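Glycerol Dehydrogenase (Unidentified, PDB 5XN8) catalyses the NAD-dependent oxidation of glycerol to dihydroxyacetone, probably allowing growth on glycerol without oxygen. Local coordinates at residues I103-K108 against I142-P147; V150-A155 against R232-N237; V284-P289 against H337-A342; T295-C300 against L305-A310. One frame throughout, in Å; residues are numbered along the deposited sequence.

Contacts 1, 2 and 3 come in series, with contact 4 between the two segments of contact 3. Contacts 1 and 2 involve the nucleotide-binding half, their centres about 22 Å apart; contact 2 also reaches the helical half, where contacts 3 and 4 have centres about 19 Å apart. Contacts 1 and 4 sit on opposite sides of the chain's centre, their centres about 37 Å apart. The zinc ion, held by Asp171, His254 and His271, is about 12 Å from the side chain of Leu305 in contact 4, and a bound glycerol about 12 Å from that of Met152 in contact 2. Arg232 of contact 2 packs on Asn287 of another copy, a residue of contact 3.

Contact 1 of 4, residues I103-K108 against I142-P147; sequences IGYYQK and IYPKNP
Tyr105, near the end of helix 94-107, lays its ring against Tyr143 in the loop that follows strand 137-142. The contact starts at the first side-chain carbon: Tyr105 CB is 3.6 Å from Tyr143 CD1. One atom further out is the closest approach, Tyr105 CG to Tyr143 CD1 at 3.5 Å, with CD1 over one face of the Tyr105 ring. Tyr105 CD2 meets the next ring carbon, Tyr143 CE1, at 3.8 Å. On the other flank of the ring Tyr105 CE1 touches Pro144 CD, also at 3.8 Å. With CG anti to the backbone N (chi1 170°), Tyr105 leans out from the helix towards the loop. The two rings are inclined by 36° with centroids 5.2 Å apart, neither a parallel stack nor an edge-to-face pair. At the edge of the Tyr105 ring lies Tyr106, with Tyr105 CD2 over the centre of the Tyr106 ring; Tyr106 also makes a cation-pi contact with Arg74. The Tyr143 side chain is about 6 Å from that of Leu127, which probably binds NAD(+), and Pro144 packs on Asn27 of a second subunit. The contact itself is wholly carbon to carbon, so its hold is dispersion and burial; the hydrogen bond of Tyr143 OH with Ser128 OG would be expected to limit how the tyrosine can shift.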
# COMPACT_ATOMS: atom_id res chain seq x y z
N ILE A 103 28.52 3.07 47.54
CA ILE A 103 28.39 3.70 48.86
C ILE A 103 26.97 3.53 49.40
O ILE A 103 26.79 3.19 50.57
CB ILE A 103 28.78 5.20 48.83
CG1 ILE A 103 30.28 5.37 48.54
CG2 ILE A 103 28.46 5.89 50.15
CD1 ILE A 103 30.63 6.71 47.93
N GLY A 104 25.98 3.78 48.55
CA GLY A 104 24.57 3.63 48.92
C GLY A 104 24.20 2.20 49.27
O GLY A 104 23.47 1.96 50.24
N TYR A 105 24.72 1.26 48.48
CA TYR A 105 24.52 -0.16 48.74
C TYR A 105 25.10 -0.60 50.09
O TYR A 105 24.37 -1.13 50.93
CB TYR A 105 25.12 -1.02 47.61
CG TYR A 105 25.14 -2.49 47.97
CD1 TYR A 105 23.94 -3.19 48.17
CD2 TYR A 105 26.34 -3.17 48.17
CE1 TYR A 105 23.95 -4.53 48.54
CE2 TYR A 105 26.35 -4.51 48.55
CZ TYR A 105 25.16 -5.18 48.73
OH TYR A 105 25.16 -6.50 49.10
N TYR A 106 26.40 -0.39 50.28
CA TYR A 106 27.08 -0.85 51.51
C TYR A 106 26.58 -0.16 52.79
O TYR A 106 26.61 -0.77 53.86
CB TYR A 106 28.60 -0.74 51.38
CG TYR A 106 29.19 -1.71 50.38
CD1 TYR A 106 29.13 -3.08 50.59
CD2 TYR A 106 29.82 -1.25 49.21
CE1 TYR A 106 29.66 -3.98 49.67
CE2 TYR A 106 30.35 -2.14 48.28
CZ TYR A 106 30.27 -3.50 48.51
OH TYR A 106 30.81 -4.38 47.60
N GLN A 107 26.11 1.08 52.68
CA GLN A 107 25.56 1.82 53.82
C GLN A 107 24.03 1.75 53.95
O GLN A 107 23.48 2.31 54.89
CB GLN A 107 26.00 3.29 53.75
CG GLN A 107 27.50 3.49 53.91
CD GLN A 107 28.02 3.02 55.25
OE1 GLN A 107 28.82 2.09 55.34
NE2 GLN A 107 27.53 3.65 56.31
N LYS A 108 23.37 1.07 53.01
CA LYS A 108 21.90 0.98 52.97
C LYS A 108 21.27 2.38 52.95
O LYS A 108 20.43 2.70 53.78
CB LYS A 108 21.36 0.14 54.14
CG LYS A 108 21.98 -1.24 54.24
CD LYS A 108 21.27 -2.07 55.31
CE LYS A 108 21.97 -3.40 55.53
NZ LYS A 108 23.35 -3.23 56.05
N ILE A 142 26.79 -6.08 41.02
CA ILE A 142 25.37 -6.00 40.67
C ILE A 142 24.62 -5.87 41.99
O ILE A 142 24.79 -6.69 42.88
CB ILE A 142 24.89 -7.27 39.93
CG1 ILE A 142 25.79 -7.58 38.72
CG2 ILE A 142 23.43 -7.14 39.53
CD1 ILE A 142 25.76 -9.04 38.32
N TYR A 143 23.78 -4.83 42.10
CA TYR A 143 23.01 -4.56 43.30
C TYR A 143 21.58 -5.07 43.20
O TYR A 143 21.05 -5.23 42.08
CB TYR A 143 22.98 -3.06 43.60
CG TYR A 143 24.35 -2.44 43.59
CD1 TYR A 143 25.33 -2.86 44.49
CD2 TYR A 143 24.69 -1.46 42.65
CE1 TYR A 143 26.60 -2.31 44.47
CE2 TYR A 143 25.95 -0.90 42.63
CZ TYR A 143 26.90 -1.32 43.53
OH TYR A 143 28.15 -0.77 43.50
N PRO A 144 20.93 -5.34 44.35
CA PRO A 144 19.50 -5.62 44.37
C PRO A 144 18.63 -4.45 43.93
O PRO A 144 17.54 -4.67 43.39
CB PRO A 144 19.21 -5.94 45.85
CG PRO A 144 20.53 -6.29 46.44
CD PRO A 144 21.53 -5.46 45.70
N LYS A 145 19.11 -3.22 44.16
CA LYS A 145 18.32 -2.01 43.97
C LYS A 145 18.92 -1.08 42.91
O LYS A 145 20.14 -0.93 42.85
CB LYS A 145 18.21 -1.27 45.31
CG LYS A 145 17.02 -0.33 45.39
CD LYS A 145 16.98 0.45 46.69
CE LYS A 145 16.61 -0.47 47.84
NZ LYS A 145 16.06 0.29 49.01
N ASN A 146 18.07 -0.48 42.09
CA ASN A 146 18.49 0.58 41.16
C ASN A 146 18.63 1.89 41.93
O ASN A 146 18.12 2.01 43.05
CB ASN A 146 17.47 0.77 40.04
CG ASN A 146 17.45 -0.38 39.06
OD1 ASN A 146 17.03 -1.49 39.40
ND2 ASN A 146 17.88 -0.12 37.84
N PRO A 147 19.32 2.89 41.35
CA PRO A 147 19.32 4.22 41.98
C PRO A 147 17.90 4.71 42.26
O PRO A 147 16.99 4.47 41.47
CB PRO A 147 19.96 5.10 40.91
CG PRO A 147 20.87 4.19 40.19
CD PRO A 147 20.20 2.85 40.17

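Contact 2 of 4, residues V150-A155 against R232-N237; sequences VVMDTA and RIIEAN
Met152 and Thr154 meet Ile234 without any ring between them, and no flat group takes part in the touch; beside it on the strand, the carboxylate of Asp153 is turned to other partners. Its OD1 is approached nearly along the C-O axis by Ala155 N at 3.1 Å, the N-cap bond that opens helix 154-158, while OD2 hydrogen-bonds Ser18 OG. Asp153 points away from helix 228-247, whereas Met152 and Thr154, on either side of it in sequence, point towards the helix. Both reach Ile234, each at a different branch. Met152, folded back at chi2 (-66°) and chi3 (-72°), brings its methyl CE to 3.8 Å from Ile234 CG2, the two side chains running past each other in opposite directions. Thr154 offers its methyl instead: CG2 lies 3.5 Å from Ile234 CD1, and CB is 3.9 Å from the same atom. Its hydroxyl is occupied elsewhere, in a hydrogen bond with Glu231 OE2. Strand 149-153 of the parallel sheet is thus joined to a helix of the other half of the chain. All three touching residues are buried, so the junction itself is methyl against methyl, held by apolar packing.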
# COMPACT_ATOMS: atom_id res chain seq x y z
N VAL A 150 17.36 9.39 39.21
CA VAL A 150 18.26 9.67 38.09
C VAL A 150 17.87 11.04 37.55
O VAL A 150 16.75 11.22 37.10
CB VAL A 150 18.13 8.62 36.96
CG1 VAL A 150 19.01 8.99 35.77
CG2 VAL A 150 18.49 7.22 37.48
N VAL A 151 18.81 11.99 37.58
CA VAL A 151 18.51 13.39 37.26
C VAL A 151 19.37 13.84 36.08
O VAL A 151 20.60 13.89 36.18
CB VAL A 151 18.75 14.30 38.48
CG1 VAL A 151 18.18 15.69 38.23
CG2 VAL A 151 18.12 13.69 39.73
N MET A 152 18.70 14.20 34.99
CA MET A 152 19.36 14.54 33.74
C MET A 152 19.11 16.02 33.44
O MET A 152 18.02 16.39 33.00
CB MET A 152 18.81 13.67 32.61
CG MET A 152 18.84 12.17 32.89
SD MET A 152 20.52 11.51 33.02
CE MET A 152 21.05 11.57 31.32
N ASP A 153 20.10 16.86 33.72
CA ASP A 153 20.02 18.27 33.40
C ASP A 153 20.52 18.45 31.98
O ASP A 153 21.73 18.41 31.72
CB ASP A 153 20.84 19.14 34.37
CG ASP A 153 20.54 20.63 34.22
OD1 ASP A 153 20.24 21.08 33.10
OD2 ASP A 153 20.61 21.35 35.23
N THR A 154 19.57 18.65 31.06
CA THR A 154 19.87 18.68 29.63
C THR A 154 20.54 19.98 29.18
O THR A 154 21.09 20.03 28.09
CB THR A 154 18.58 18.47 28.82
OG1 THR A 154 17.65 19.51 29.14
CG2 THR A 154 17.95 17.11 29.15
N ALA A 155 20.49 21.03 30.01
CA ALA A 155 21.26 22.26 29.76
C ALA A 155 22.75 22.03 29.98
O ALA A 155 23.58 22.57 29.25
CB ALA A 155 20.75 23.40 30.64
N ARG A 232 14.72 13.89 23.49
CA ARG A 232 14.31 12.53 23.10
C ARG A 232 15.50 11.57 23.07
O ARG A 232 15.38 10.42 23.49
CB ARG A 232 13.62 12.50 21.73
CG ARG A 232 12.37 13.34 21.56
CD ARG A 232 11.19 12.85 22.38
NE ARG A 232 10.05 13.78 22.28
CZ ARG A 232 9.18 13.85 21.26
NH1 ARG A 232 9.28 13.05 20.20
NH2 ARG A 232 8.20 14.73 21.31
N ILE A 233 16.63 12.05 22.56
CA ILE A 233 17.85 11.24 22.46
C ILE A 233 18.51 11.01 23.82
O ILE A 233 19.04 9.93 24.05
CB ILE A 233 18.85 11.85 21.43
CG1 ILE A 233 18.31 11.63 20.01
CG2 ILE A 233 20.26 11.29 21.56
CD1 ILE A 233 18.39 10.21 19.49
N ILE A 234 18.49 12.01 24.70
CA ILE A 234 18.97 11.83 26.08
C ILE A 234 18.14 10.78 26.82
O ILE A 234 18.68 10.01 27.62
CB ILE A 234 19.00 13.18 26.85
CG1 ILE A 234 20.12 14.07 26.30
CG2 ILE A 234 19.21 12.96 28.35
CD1 ILE A 234 20.02 15.52 26.75
N GLU A 235 16.83 10.75 26.58
CA GLU A 235 15.96 9.74 27.18
C GLU A 235 16.22 8.36 26.57
O GLU A 235 16.28 7.37 27.30
CB GLU A 235 14.49 10.11 26.98
CG GLU A 235 13.53 9.25 27.81
CD GLU A 235 12.08 9.36 27.37
OE1 GLU A 235 11.72 10.37 26.76
OE2 GLU A 235 11.30 8.41 27.66
N ALA A 236 16.35 8.32 25.25
CA ALA A 236 16.74 7.10 24.54
C ALA A 236 18.05 6.54 25.09
O ALA A 236 18.13 5.36 25.44
CB ALA A 236 16.86 7.36 23.04
N ASN A 237 19.06 7.40 25.17
CA ASN A 237 20.40 7.04 25.65
C ASN A 237 20.46 6.59 27.10
O ASN A 237 21.36 5.81 27.46
CB ASN A 237 21.39 8.22 25.46
CG ASN A 237 21.82 8.42 24.02
OD1 ASN A 237 21.29 7.79 23.10
ND2 ASN A 237 22.79 9.31 23.83

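Contact 3 of 4, residues V284-P289 against H337-A342; sequences VLQNSP and HNMPFA
Gln286 OE1 accepts a hydrogen bond from Gln282 NE2, one turn back in the chain, and Met339 CE also comes to 3.3 Å from it. The second approach is a close carbon-oxygen touch: the two side chains cross at about a right angle, and the methyl meets the amide oxygen. Met339 gets there by curling, bent at both chi2 (-61°) and chi3 (-73°). The same CE is 4.0 Å from Gln286 CB. Phe341 fills the other half of the contact. Its CZ lies 3.5 Å from the backbone O of Leu285 and 3.6 Å from Gln286 CA, so the end of the ring rests on the backbone just where helix 271-285 runs out. From there the two sides of the ring diverge: CE1 reaches Gln286 CB at 3.8 Å, and CE2 has a looser touch with Leu285 CG at 4.2 Å. Met339 CB covers part of one face of the phenylalanine, off towards the rim. The chain 337-342 is a short 3-10 turn and then loop. Both segments also touch helix 162-185: Met339 on Ala181, Gln286 on Phe177. Helix 345-363 adds Gln347 beside Leu285 and Phe341, while Asn287 bonds to Lys216 and Glu213 of a neighbouring subunit.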
# COMPACT_ATOMS: atom_id res chain seq x y z
N VAL A 284 25.65 -9.12 11.07
CA VAL A 284 26.26 -10.10 10.17
C VAL A 284 26.20 -11.50 10.79
O VAL A 284 26.05 -12.49 10.08
CB VAL A 284 27.71 -9.72 9.84
CG1 VAL A 284 28.42 -10.84 9.08
CG2 VAL A 284 27.75 -8.42 9.03
N LEU A 285 26.32 -11.55 12.12
CA LEU A 285 26.28 -12.79 12.89
C LEU A 285 24.90 -13.46 12.87
O LEU A 285 24.81 -14.67 12.64
CB LEU A 285 26.69 -12.51 14.34
CG LEU A 285 27.07 -13.66 15.26
CD1 LEU A 285 28.27 -14.40 14.70
CD2 LEU A 285 27.35 -13.13 16.64
N GLN A 286 23.85 -12.68 13.12
CA GLN A 286 22.46 -13.17 13.05
C GLN A 286 21.85 -13.10 11.64
O GLN A 286 20.68 -13.44 11.45
CB GLN A 286 21.57 -12.46 14.08
CG GLN A 286 21.20 -11.01 13.77
CD GLN A 286 20.74 -10.24 15.01
OE1 GLN A 286 21.14 -10.54 16.14
NE2 GLN A 286 19.91 -9.22 14.80
N ASN A 287 22.64 -12.67 10.66
CA ASN A 287 22.22 -12.56 9.26
C ASN A 287 20.98 -11.71 9.09
O ASN A 287 19.97 -12.15 8.54
CB ASN A 287 22.03 -13.95 8.64
CG ASN A 287 21.93 -13.90 7.14
OD1 ASN A 287 22.68 -13.18 6.49
ND2 ASN A 287 20.98 -14.64 6.58
N SER A 288 21.06 -10.48 9.58
CA SER A 288 20.00 -9.51 9.37
C SER A 288 19.98 -9.14 7.90
O SER A 288 21.01 -9.23 7.24
CB SER A 288 20.19 -8.31 10.30
OG SER A 288 21.08 -7.29 9.84
N PRO A 289 18.81 -8.76 7.36
CA PRO A 289 18.75 -8.44 5.92
C PRO A 289 19.58 -7.21 5.55
O PRO A 289 19.96 -6.43 6.43
CB PRO A 289 17.26 -8.22 5.65
CG PRO A 289 16.66 -7.93 6.97
CD PRO A 289 17.51 -8.57 8.02
N HIS A 337 26.49 -15.93 24.39
CA HIS A 337 25.76 -17.19 24.52
C HIS A 337 24.25 -17.01 24.74
O HIS A 337 23.50 -17.98 24.74
CB HIS A 337 26.38 -18.05 25.62
CG HIS A 337 27.84 -18.30 25.43
ND1 HIS A 337 28.79 -17.87 26.33
CD2 HIS A 337 28.51 -18.86 24.40
CE1 HIS A 337 29.99 -18.20 25.88
NE2 HIS A 337 29.85 -18.79 24.71
N ASN A 338 23.82 -15.76 24.92
CA ASN A 338 22.41 -15.39 24.86
C ASN A 338 21.84 -15.28 23.44
O ASN A 338 20.64 -15.04 23.30
CB ASN A 338 22.16 -14.06 25.60
CG ASN A 338 22.51 -14.12 27.08
OD1 ASN A 338 22.50 -15.18 27.69
ND2 ASN A 338 22.78 -12.96 27.67
N MET A 339 22.65 -15.45 22.39
CA MET A 339 22.12 -15.48 21.02
C MET A 339 21.26 -16.71 20.79
O MET A 339 21.52 -17.76 21.39
CB MET A 339 23.24 -15.44 19.96
CG MET A 339 24.08 -14.18 19.92
SD MET A 339 23.22 -12.63 19.57
CE MET A 339 22.88 -12.77 17.81
N PRO A 340 20.24 -16.61 19.91
CA PRO A 340 19.35 -17.76 19.69
C PRO A 340 19.90 -18.85 18.76
O PRO A 340 19.13 -19.63 18.21
CB PRO A 340 18.10 -17.09 19.09
CG PRO A 340 18.63 -15.91 18.36
CD PRO A 340 19.80 -15.43 19.15
N PHE A 341 21.23 -18.92 18.59
CA PHE A 341 21.86 -19.97 17.79
C PHE A 341 23.27 -20.21 18.33
O PHE A 341 23.76 -19.45 19.18
CB PHE A 341 21.89 -19.57 16.31
CG PHE A 341 22.36 -18.17 16.07
CD1 PHE A 341 21.45 -17.11 16.04
CD2 PHE A 341 23.71 -17.89 15.89
CE1 PHE A 341 21.89 -15.81 15.85
CE2 PHE A 341 24.15 -16.60 15.69
CZ PHE A 341 23.24 -15.55 15.66
N ALA A 342 23.91 -21.27 17.85
CA ALA A 342 25.26 -21.62 18.29
C ALA A 342 26.28 -20.58 17.81
O ALA A 342 26.32 -20.25 16.61
CB ALA A 342 25.65 -23.00 17.77

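Contact 4 of 4, residues T295-C300 against L305-A310; sequences TVLGFC and LPVTLA
Cys300 and Val307 form the middle of this contact, with Cys300 CB only 3.5 Å from Val307 CG1. The valine is shared between two turns of helix 290-303, because its CB also lies 3.8 Å from Leu297 CD2. Leu297 starts out to one side of the returning chain, and its end bends in to make that touch. With CG1 anti to its carbonyl carbon (chi1 -63°), Val307 directs this methyl at both helix residues at once. On the other flank Leu305 packs its CB against Cys300 CB at 3.9 Å, while its CD1 branch runs on to Phe299 CE2 at 4.1 Å. The sulfur also touches Leu305: Cys300 SG is 4.0 Å from Leu305 CB. All five touching residues are buried: Leu173 and Val166 of helix 162-185 pack on the Cys300 and Leu305 side, and Leu280 of helix 271-285 covers Leu297 and Val307. At the polar edge a single bond ties the backbones together. Leu305 N donates to Cys300 O over 2.8 Å, almost perfectly straight at 178°, though the donor stands 34° off the carbonyl plane. Beyond it Val307 N is taken up by Gln311 OE1. An N-H reaching back five residues to a helical carbonyl, with the side chains of the same two residues in apolar contact, is consistent with a Schellman-type helix C-cap; here it turns the chain back along the helix in the all-helical half of an iron-containing alcohol dehydrogenase fold.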
# COMPACT_ATOMS: atom_id res chain seq x y z
N THR A 295 20.61 0.63 6.99
CA THR A 295 20.08 1.65 7.89
C THR A 295 21.01 1.92 9.08
O THR A 295 21.16 3.08 9.50
CB THR A 295 18.64 1.37 8.40
OG1 THR A 295 18.52 1.95 9.71
CG2 THR A 295 18.29 -0.04 8.57
N VAL A 296 21.65 0.87 9.60
CA VAL A 296 22.59 0.99 10.71
C VAL A 296 23.92 1.59 10.26
O VAL A 296 24.48 2.46 10.93
CB VAL A 296 22.81 -0.37 11.41
CG1 VAL A 296 23.92 -0.29 12.46
CG2 VAL A 296 21.52 -0.84 12.05
N LEU A 297 24.45 1.11 9.13
CA LEU A 297 25.62 1.71 8.51
C LEU A 297 25.39 3.20 8.22
O LEU A 297 26.24 4.05 8.55
CB LEU A 297 25.96 1.00 7.20
CG LEU A 297 26.63 -0.37 7.25
CD1 LEU A 297 26.65 -0.95 5.84
CD2 LEU A 297 28.05 -0.32 7.85
N GLY A 298 24.24 3.50 7.62
CA GLY A 298 23.84 4.87 7.31
C GLY A 298 23.73 5.75 8.52
O GLY A 298 24.20 6.89 8.50
N PHE A 299 23.15 5.23 9.59
CA PHE A 299 23.07 5.94 10.87
C PHE A 299 24.46 6.22 11.43
O PHE A 299 24.77 7.38 11.74
CB PHE A 299 22.24 5.16 11.89
CG PHE A 299 22.22 5.77 13.26
CD1 PHE A 299 21.36 6.82 13.55
CD2 PHE A 299 23.07 5.30 14.26
CE1 PHE A 299 21.36 7.41 14.80
CE2 PHE A 299 23.06 5.87 15.52
CZ PHE A 299 22.20 6.94 15.79
N CYS A 300 25.27 5.17 11.56
CA CYS A 300 26.63 5.28 12.09
C CYS A 300 27.52 6.28 11.32
O CYS A 300 28.15 7.13 11.94
CB CYS A 300 27.32 3.90 12.14
SG CYS A 300 26.80 2.78 13.46
N LEU A 305 30.12 7.30 13.97
CA LEU A 305 30.45 6.08 14.70
C LEU A 305 31.20 5.11 13.80
O LEU A 305 30.94 5.07 12.60
CB LEU A 305 29.17 5.42 15.22
CG LEU A 305 28.48 6.10 16.40
CD1 LEU A 305 27.06 5.56 16.55
CD2 LEU A 305 29.28 5.90 17.68
N PRO A 306 32.14 4.33 14.36
CA PRO A 306 33.01 3.48 13.52
C PRO A 306 32.29 2.31 12.87
O PRO A 306 31.60 1.57 13.55
CB PRO A 306 34.05 2.97 14.51
CG PRO A 306 33.38 3.01 15.82
CD PRO A 306 32.49 4.22 15.78
N VAL A 307 32.45 2.16 11.55
CA VAL A 307 31.89 1.01 10.81
C VAL A 307 32.97 0.09 10.23
O VAL A 307 32.66 -0.87 9.54
CB VAL A 307 30.91 1.47 9.70
CG1 VAL A 307 29.72 2.18 10.32
CG2 VAL A 307 31.59 2.37 8.68
N THR A 308 34.24 0.37 10.53
CA THR A 308 35.38 -0.40 10.03
C THR A 308 36.40 -0.56 11.13
O THR A 308 36.51 0.29 12.02
CB THR A 308 36.09 0.32 8.87
OG1 THR A 308 36.57 1.57 9.33
CG2 THR A 308 35.16 0.57 7.70
N LEU A 309 37.19 -1.62 11.02
CA LEU A 309 38.30 -1.85 11.95
C LEU A 309 39.29 -0.69 11.97
O LEU A 309 39.76 -0.31 13.04
CB LEU A 309 39.01 -3.15 11.59
CG LEU A 309 38.19 -4.41 11.85
CD1 LEU A 309 38.87 -5.62 11.25
CD2 LEU A 309 37.96 -4.62 13.34
N ALA A 310 39.59 -0.11 10.80
CA ALA A 310 40.52 1.02 10.70
C ALA A 310 40.07 2.25 11.49
O ALA A 310 40.87 2.89 12.14
CB ALA A 310 40.75 1.40 9.23